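Local coordinates for protein putative fimbrium anchoring subunit Fim4B (PDB 5CAG) that is a putative lipoprotein of the FimB/Mfa2 family that probably serves as the anchoring subunit of a fimbrium at the outer membrane, at residues Pro16-Asp21 against Val64-Tyr69; Val144-Phe149 against Phe201-Lys206. All blocks are in the same frame, centred on the assembly; numbering follows the deposited sequence.

Interaction 1. Residues Pro16-Asp21 against Val64-Tyr69; sequences PVSGVD and VPPGRY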
ATOM      1  N   PRO A  16      20.520  28.649  13.665  1.00192.54           N
ATOM      2  CA  PRO A  16      21.546  27.604  13.417  1.00191.16           C
ATOM      3  C   PRO A  16      20.981  26.203  13.112  1.00187.75           C
ATOM      4  O   PRO A  16      20.000  25.776  13.732  1.00186.15           O
ATOM      5  CB  PRO A  16      22.370  27.586  14.716  1.00193.29           C
ATOM      6  CG  PRO A  16      21.509  28.234  15.742  1.00197.23           C
ATOM      7  CD  PRO A  16      20.685  29.250  15.007  1.00194.47           C
ATOM      8  N   VAL A  17      21.610  25.490  12.146  1.00177.56           N
ATOM      9  CA  VAL A  17      21.180  24.152  11.731  1.00170.40           C
ATOM     10  C   VAL A  17      22.335  23.162  11.663  1.00166.21           C
ATOM     11  O   VAL A  17      23.266  23.311  10.863  1.00166.03           O
ATOM     12  CB  VAL A  17      20.387  24.124  10.396  1.00173.09           C
ATOM     13  CG1 VAL A  17      18.923  24.480  10.616  1.00173.46           C
ATOM     14  CG2 VAL A  17      21.023  25.009   9.320  1.00175.44           C
ATOM     15  N   SER A  18      22.240  22.122  12.495  1.00156.95           N
ATOM     16  CA  SER A  18      23.182  21.014  12.482  1.00153.05           C
ATOM     17  C   SER A  18      22.623  20.031  11.462  1.00147.82           C
ATOM     18  O   SER A  18      21.686  19.296  11.774  1.00145.79           O
ATOM     19  CB  SER A  18      23.350  20.402  13.878  1.00156.56           C
ATOM     20  OG  SER A  18      22.148  19.897  14.441  1.00161.86           O
ATOM     21  N   GLY A  19      23.112  20.116  10.226  1.00138.75           N
ATOM     22  CA  GLY A  19      22.650  19.277   9.126  1.00133.10           C
ATOM     23  C   GLY A  19      22.792  17.782   9.354  1.00129.44           C
ATOM     24  O   GLY A  19      23.624  17.336  10.157  1.00129.71           O
ATOM     25  N   VAL A  20      21.952  16.994   8.666  1.00118.49           N
ATOM     26  CA  VAL A  20      22.001  15.535   8.735  1.00113.03           C
ATOM     27  C   VAL A  20      22.366  14.987   7.350  1.00111.89           C
ATOM     28  O   VAL A  20      22.224  15.693   6.351  1.00112.05           O
ATOM     29  CB  VAL A  20      20.734  14.856   9.318  1.00113.70           C
ATOM     30  CG1 VAL A  20      20.504  15.249  10.768  1.00114.60           C
ATOM     31  CG2 VAL A  20      19.501  15.128   8.473  1.00112.45           C
ATOM     32  N   ASP A  21      22.882  13.753   7.308  1.00104.37           N
ATOM     33  CA  ASP A  21      23.264  13.088   6.076  1.00102.29           C
ATOM     34  C   ASP A  21      22.655  11.695   6.083  1.00102.06           C
ATOM     35  O   ASP A  21      23.101  10.799   6.814  1.00101.25           O
ATOM     36  CB  ASP A  21      24.795  13.062   5.900  1.00106.06           C
ATOM     37  CG  ASP A  21      25.321  12.609   4.539  1.00119.48           C
ATOM     38  OD1 ASP A  21      24.512  12.104   3.710  1.00119.06           O
ATOM     39  OD2 ASP A  21      26.546  12.701   4.321  1.00127.44           O
ATOM     40  N   VAL A  64      18.351  19.938   9.253  1.00113.76           N
ATOM     41  CA  VAL A  64      17.360  19.776  10.303  1.00112.59           C
ATOM     42  C   VAL A  64      17.857  20.542  11.534  1.00121.97           C
ATOM     43  O   VAL A  64      18.985  20.304  11.984  1.00122.63           O
ATOM     44  CB  VAL A  64      17.127  18.261  10.602  1.00111.60           C
ATOM     45  CG1 VAL A  64      16.239  18.044  11.820  1.00110.84           C
ATOM     46  CG2 VAL A  64      16.538  17.549   9.395  1.00108.52           C
ATOM     47  N   PRO A  65      17.053  21.454  12.115  1.00121.80           N
ATOM     48  CA  PRO A  65      17.504  22.121  13.357  1.00124.97           C
ATOM     49  C   PRO A  65      17.401  21.151  14.546  1.00128.00           C
ATOM     50  O   PRO A  65      16.646  20.183  14.443  1.00124.55           O
ATOM     51  CB  PRO A  65      16.553  23.309  13.493  1.00129.65           C
ATOM     52  CG  PRO A  65      15.314  22.900  12.753  1.00131.71           C
ATOM     53  CD  PRO A  65      15.681  21.853  11.736  1.00123.29           C
ATOM     54  N   PRO A  66      18.119  21.330  15.676  1.00127.10           N
ATOM     55  CA  PRO A  66      17.994  20.340  16.768  1.00125.73           C
ATOM     56  C   PRO A  66      16.590  20.308  17.404  1.00129.42           C
ATOM     57  O   PRO A  66      15.832  21.287  17.332  1.00131.72           O
ATOM     58  CB  PRO A  66      19.073  20.771  17.769  1.00130.22           C
ATOM     59  CG  PRO A  66      20.015  21.631  16.971  1.00136.16           C
ATOM     60  CD  PRO A  66      19.119  22.360  16.011  1.00131.92           C
ATOM     61  N   GLY A  67      16.244  19.152  17.963  1.00122.59           N
ATOM     62  CA  GLY A  67      14.957  18.913  18.608  1.00122.32           C
ATOM     63  C   GLY A  67      14.457  17.488  18.476  1.00122.43           C
ATOM     64  O   GLY A  67      15.086  16.660  17.804  1.00119.32           O
ATOM     65  N   ARG A  68      13.324  17.192  19.146  1.00119.14           N
ATOM     66  CA  ARG A  68      12.656  15.887  19.096  1.00116.02           C
ATOM     67  C   ARG A  68      11.662  15.890  17.946  1.00117.61           C
ATOM     68  O   ARG A  68      10.829  16.805  17.847  1.00120.14           O
ATOM     69  CB  ARG A  68      11.931  15.554  20.413  1.00118.44           C
ATOM     70  CG  ARG A  68      12.802  15.172  21.613  1.00130.94           C
ATOM     71  CD  ARG A  68      11.970  14.637  22.785  1.00146.01           C
ATOM     72  NE  ARG A  68      10.755  15.426  23.038  1.00163.00           N
ATOM     73  CZ  ARG A  68       9.515  14.938  23.039  1.00177.63           C
ATOM     74  NH1 ARG A  68       9.302  13.640  22.844  1.00156.92           N
ATOM     75  NH2 ARG A  68       8.480  15.741  23.252  1.00170.16           N
ATOM     76  N   TYR A  69      11.747  14.871  17.082  1.00109.13           N
ATOM     77  CA  TYR A  69      10.889  14.713  15.911  1.00106.59           C
ATOM     78  C   TYR A  69      10.290  13.329  15.754  1.00105.90           C
ATOM     79  O   TYR A  69      10.736  12.361  16.369  1.00106.16           O
ATOM     80  CB  TYR A  69      11.700  14.956  14.625  1.00107.13           C
ATOM     81  CG  TYR A  69      12.310  16.322  14.497  1.00113.13           C
ATOM     82  CD1 TYR A  69      11.596  17.374  13.929  1.00117.02           C
ATOM     83  CD2 TYR A  69      13.626  16.555  14.877  1.00115.75           C
ATOM     84  CE1 TYR A  69      12.155  18.643  13.803  1.00121.21           C
ATOM     85  CE2 TYR A  69      14.196  17.821  14.763  1.00120.16           C
ATOM     86  CZ  TYR A  69      13.461  18.859  14.214  1.00129.74           C
ATOM     87  OH  TYR A  69      14.022  20.100  14.081  1.00133.59           O
TER
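Val17 and Val20 each reach across to the other segment with a CG methyl, and between them Ser18 sets its hydroxyl against the ring of Pro66. The CG1 branch of Val17 does the touching near the outer end: it lies anti to the carbonyl carbon (chi1 -82°) and meets Pro65 at CB, 3.9 Å away, while also resting 3.9 Å from Pro65 N. At the inner end Val20 CG2 meets Val64 CG2 at 3.9 Å, methyl against methyl, the two side chains crossing at a slant. No hydrogen bond joins 16-21 to 64-69. Ser18 OG comes within 3.7 Å of Pro66 CG, a polar atom against the ring's CG methylene, and its weak hydrogen bond goes instead to the carbonyl of Glu128. The contact brings together two loop-to-strand passages at one end of a beta-rich domain of the fimbrillin superfamily: one leads into strand 20-25, the other into strand 67-75. In place of a bridge between the two segments, Val20 pairs through its backbone with Met62, and Gly19 with Leu134. Within 64-69 the extended passage through the two prolines is tied to the strand that follows by Tyr69 OH, which donates to Pro65 O over 2.7 Å from above the carbonyl plane, 42° out of it. The Tyr69 ring in turn makes an edge-to-face contact with Phe41, and Val64 also packs against Phe41 and Ile127.

Interaction 2. Residues Val144-Phe149 against Phe201-Lys206; sequences VKKYSF and FFTAFK. With SO4 (sulfate ion), chain D.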
ATOM      1  N   VAL A 144       3.767  -3.002   0.701  1.00 70.96           N
ATOM      2  CA  VAL A 144       2.740  -3.526  -0.198  1.00 69.69           C
ATOM      3  C   VAL A 144       2.991  -5.009  -0.434  1.00 73.85           C
ATOM      4  O   VAL A 144       4.057  -5.362  -0.941  1.00 74.25           O
ATOM      5  CB  VAL A 144       2.682  -2.764  -1.535  1.00 71.93           C
ATOM      6  CG1 VAL A 144       1.674  -3.416  -2.470  1.00 71.71           C
ATOM      7  CG2 VAL A 144       2.362  -1.296  -1.329  1.00 71.09           C
ATOM      8  N   LYS A 145       2.016  -5.869  -0.061  1.00 69.88           N
ATOM      9  CA  LYS A 145       2.064  -7.330  -0.245  1.00 69.02           C
ATOM     10  C   LYS A 145       1.462  -7.692  -1.619  1.00 73.79           C
ATOM     11  O   LYS A 145       0.424  -7.140  -1.979  1.00 73.72           O
ATOM     12  CB  LYS A 145       1.305  -8.082   0.893  1.00 69.89           C
ATOM     13  CG  LYS A 145       1.966  -8.116   2.299  1.00 63.62           C
ATOM     14  CD  LYS A 145       1.365  -9.224   3.236  1.00 75.24           C
ATOM     15  CE  LYS A 145       2.083  -9.488   4.582  1.00 97.18           C
ATOM     16  NZ  LYS A 145       1.396  -8.911   5.808  1.00102.43           N
ATOM     17  N   LYS A 146       2.126  -8.578  -2.396  1.00 70.66           N
ATOM     18  CA  LYS A 146       1.597  -9.080  -3.672  1.00 70.22           C
ATOM     19  C   LYS A 146       0.859 -10.403  -3.429  1.00 77.55           C
ATOM     20  O   LYS A 146       1.324 -11.242  -2.647  1.00 78.23           O
ATOM     21  CB  LYS A 146       2.695  -9.327  -4.712  1.00 71.84           C
ATOM     22  CG  LYS A 146       3.570  -8.158  -5.114  1.00 83.38           C
ATOM     23  CD  LYS A 146       4.780  -8.715  -5.878  1.00 93.12           C
ATOM     24  CE  LYS A 146       5.821  -7.692  -6.264  1.00115.67           C
ATOM     25  NZ  LYS A 146       7.145  -8.324  -6.554  1.00130.96           N
ATOM     26  N   TYR A 147      -0.254 -10.612  -4.136  1.00 75.15           N
ATOM     27  CA  TYR A 147      -1.050 -11.838  -4.080  1.00 75.94           C
ATOM     28  C   TYR A 147      -1.375 -12.317  -5.493  1.00 79.71           C
ATOM     29  O   TYR A 147      -1.438 -11.514  -6.431  1.00 80.06           O
ATOM     30  CB  TYR A 147      -2.350 -11.614  -3.321  1.00 77.62           C
ATOM     31  CG  TYR A 147      -2.225 -11.067  -1.920  1.00 79.92           C
ATOM     32  CD1 TYR A 147      -2.146  -9.697  -1.691  1.00 80.26           C
ATOM     33  CD2 TYR A 147      -2.349 -11.904  -0.812  1.00 82.46           C
ATOM     34  CE1 TYR A 147      -2.091  -9.179  -0.400  1.00 80.13           C
ATOM     35  CE2 TYR A 147      -2.307 -11.397   0.487  1.00 83.68           C
ATOM     36  CZ  TYR A 147      -2.178 -10.030   0.689  1.00 87.14           C
ATOM     37  OH  TYR A 147      -2.122  -9.514   1.969  1.00 84.39           O
ATOM     38  N   SER A 148      -1.581 -13.622  -5.640  1.00 75.42           N
ATOM     39  CA  SER A 148      -1.971 -14.266  -6.888  1.00 75.56           C
ATOM     40  C   SER A 148      -2.799 -15.493  -6.544  1.00 82.68           C
ATOM     41  O   SER A 148      -2.624 -16.061  -5.464  1.00 84.56           O
ATOM     42  CB  SER A 148      -0.750 -14.644  -7.729  1.00 79.28           C
ATOM     43  OG  SER A 148       0.014 -15.715  -7.190  1.00 91.31           O
ATOM     44  N   PHE A 149      -3.695 -15.910  -7.438  1.00 79.02           N
ATOM     45  CA  PHE A 149      -4.479 -17.128  -7.242  1.00 80.11           C
ATOM     46  C   PHE A 149      -4.961 -17.656  -8.579  1.00 84.62           C
ATOM     47  O   PHE A 149      -4.898 -16.966  -9.606  1.00 82.40           O
ATOM     48  CB  PHE A 149      -5.674 -16.899  -6.298  1.00 81.63           C
ATOM     49  CG  PHE A 149      -6.795 -16.090  -6.909  1.00 82.02           C
ATOM     50  CD1 PHE A 149      -7.813 -16.709  -7.629  1.00 85.25           C
ATOM     51  CD2 PHE A 149      -6.825 -14.708  -6.785  1.00 81.86           C
ATOM     52  CE1 PHE A 149      -8.822 -15.959  -8.228  1.00 84.59           C
ATOM     53  CE2 PHE A 149      -7.859 -13.966  -7.361  1.00 83.60           C
ATOM     54  CZ  PHE A 149      -8.843 -14.597  -8.085  1.00 81.86           C
ATOM     55  N   PHE A 201      -3.998 -11.511 -10.284  1.00 78.67           N
ATOM     56  CA  PHE A 201      -2.912 -10.943  -9.487  1.00 78.65           C
ATOM     57  C   PHE A 201      -3.385  -9.649  -8.890  1.00 80.27           C
ATOM     58  O   PHE A 201      -4.032  -8.863  -9.596  1.00 81.73           O
ATOM     59  CB  PHE A 201      -1.681 -10.685 -10.372  1.00 81.93           C
ATOM     60  CG  PHE A 201      -1.034 -11.926 -10.936  1.00 87.70           C
ATOM     61  CD1 PHE A 201      -1.583 -12.583 -12.036  1.00 93.93           C
ATOM     62  CD2 PHE A 201       0.142 -12.428 -10.388  1.00 92.93           C
ATOM     63  CE1 PHE A 201      -1.001 -13.760 -12.535  1.00 97.12           C
ATOM     64  CE2 PHE A 201       0.731 -13.603 -10.899  1.00 97.92           C
ATOM     65  CZ  PHE A 201       0.159 -14.254 -11.972  1.00 96.91           C
ATOM     66  N   PHE A 202      -3.083  -9.407  -7.612  1.00 72.15           N
ATOM     67  CA  PHE A 202      -3.479  -8.170  -6.960  1.00 69.60           C
ATOM     68  C   PHE A 202      -2.528  -7.854  -5.814  1.00 75.14           C
ATOM     69  O   PHE A 202      -1.647  -8.656  -5.501  1.00 76.45           O
ATOM     70  CB  PHE A 202      -4.944  -8.219  -6.494  1.00 70.78           C
ATOM     71  CG  PHE A 202      -5.244  -9.206  -5.406  1.00 72.29           C
ATOM     72  CD1 PHE A 202      -5.558 -10.527  -5.711  1.00 75.70           C
ATOM     73  CD2 PHE A 202      -5.227  -8.820  -4.077  1.00 73.84           C
ATOM     74  CE1 PHE A 202      -5.832 -11.452  -4.703  1.00 77.01           C
ATOM     75  CE2 PHE A 202      -5.490  -9.746  -3.068  1.00 78.03           C
ATOM     76  CZ  PHE A 202      -5.800 -11.055  -3.390  1.00 76.73           C
ATOM     77  N   THR A 203      -2.673  -6.663  -5.223  1.00 70.73           N
ATOM     78  CA  THR A 203      -1.833  -6.203  -4.117  1.00 69.81           C
ATOM     79  C   THR A 203      -2.662  -5.494  -3.072  1.00 75.22           C
ATOM     80  O   THR A 203      -3.744  -4.997  -3.382  1.00 76.35           O
ATOM     81  CB  THR A 203      -0.767  -5.231  -4.610  1.00 69.69           C
ATOM     82  OG1 THR A 203      -1.413  -4.107  -5.194  1.00 70.04           O
ATOM     83  CG2 THR A 203       0.210  -5.849  -5.575  1.00 68.66           C
ATOM     84  N   ALA A 204      -2.134  -5.399  -1.853  1.00 70.56           N
ATOM     85  CA  ALA A 204      -2.738  -4.694  -0.735  1.00 70.26           C
ATOM     86  C   ALA A 204      -1.642  -4.253   0.226  1.00 75.45           C
ATOM     87  O   ALA A 204      -0.535  -4.799   0.191  1.00 75.02           O
ATOM     88  CB  ALA A 204      -3.735  -5.593  -0.032  1.00 71.67           C
ATOM     89  N   PHE A 205      -1.924  -3.253   1.069  1.00 72.35           N
ATOM     90  CA  PHE A 205      -0.956  -2.814   2.059  1.00 71.86           C
ATOM     91  C   PHE A 205      -0.845  -3.850   3.160  1.00 78.07           C
ATOM     92  O   PHE A 205      -1.805  -4.601   3.412  1.00 79.13           O
ATOM     93  CB  PHE A 205      -1.342  -1.446   2.651  1.00 73.91           C
ATOM     94  CG  PHE A 205      -1.178  -0.299   1.680  1.00 74.63           C
ATOM     95  CD1 PHE A 205       0.085   0.084   1.231  1.00 76.48           C
ATOM     96  CD2 PHE A 205      -2.284   0.379   1.187  1.00 76.25           C
ATOM     97  CE1 PHE A 205       0.231   1.129   0.302  1.00 76.06           C
ATOM     98  CE2 PHE A 205      -2.131   1.422   0.261  1.00 77.88           C
ATOM     99  CZ  PHE A 205      -0.874   1.794  -0.165  1.00 74.76           C
ATOM    100  N   LYS A 206       0.345  -3.914   3.805  1.00 75.01           N
ATOM    101  CA  LYS A 206       0.606  -4.766   4.980  1.00 75.40           C
ATOM    102  C   LYS A 206      -0.356  -4.350   6.100  1.00 81.15           C
ATOM    103  O   LYS A 206      -0.671  -3.154   6.217  1.00 81.14           O
ATOM    104  CB  LYS A 206       2.062  -4.599   5.462  1.00 76.12           C
ATOM    105  CG  LYS A 206       3.088  -5.468   4.779  1.00 71.71           C
ATOM    106  CD  LYS A 206       4.451  -5.332   5.463  1.00 73.71           C
ATOM    107  CE  LYS A 206       5.494  -6.190   4.777  1.00 72.65           C
ATOM    108  NZ  LYS A 206       6.878  -5.768   5.093  1.00 70.93           N
TER
HETATM  109  S   SO4 D 403      10.107  -5.366  -6.416  1.00207.07           S
HETATM  110  O1  SO4 D 403       9.348  -4.689  -7.476  1.00206.72           O
HETATM  111  O2  SO4 D 403      11.531  -5.356  -6.730  1.00206.24           O
HETATM  112  O3  SO4 D 403       9.870  -4.685  -5.137  1.00206.71           O
HETATM  113  O4  SO4 D 403       9.676  -6.758  -6.315  1.00207.80           O
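Tyr147 lies across Phe202, its hydrogen-bonded antiparallel partner, and its side chain is best followed outward from the backbone. CB sits over one face of the Phe202 ring, 3.7 Å from the centroid and 18° off the normal, a CH-pi contact displaced toward CZ. With chi1 at -55°, CG turns anti to the carbonyl carbon and the ring runs on past Phe202: CG and then CD1 meet Phe202 CE2, CD1 at 3.6 Å. The two ring planes are near parallel, 9° apart, but offset so that little of one ring lies over the other. CE1 goes further along the strand and reaches Ala204 CB at 4.0 Å, so the phenol spans two successive residues on this face of the sheet. In the backbone, Tyr147 N donates to Phe202 O over 2.8 Å, and Phe202 N answers to Tyr147 O; Lys145 and Ala204 exchange the same pair of bonds. Phe202 is also approached at its edge by Phe149 and stacks on Phe189. The other face of the sheet carries Val144, whose CG2 meets Phe205 CE1 at 3.6 Å, and Lys146, whose extended chain takes NZ to O4 of a sulfate ion, probably from the crystallisation liquor, at 3.0 Å; Thr30 binds the same ion. Ile255 and Glu259 pack on Tyr147. This is a regular antiparallel strand pair with aromatic residues on both faces, part of the beta framework built on the long strand 134-154.

Overall arrangement
Along the chain the contacts come in series: interaction 1 closes at 69, well before interaction 2 opens at 144. Their centres lie 38 Å apart, with about 22 Å between nearest atoms, so they do not touch. Interaction 1 sits near one end of the molecule, its centre about 30 Å from the centre of the chain; that of interaction 2 is about 9 Å from it. The long strand 134-154 relates them: its early part runs parallel to strand 20-25, which begins in interaction 1, and its later part pairs with strand 197-205 in interaction 2. This strand, interrupted by a bulge or short loop, thus links the pairing at the end of the elongated molecule with that in its middle.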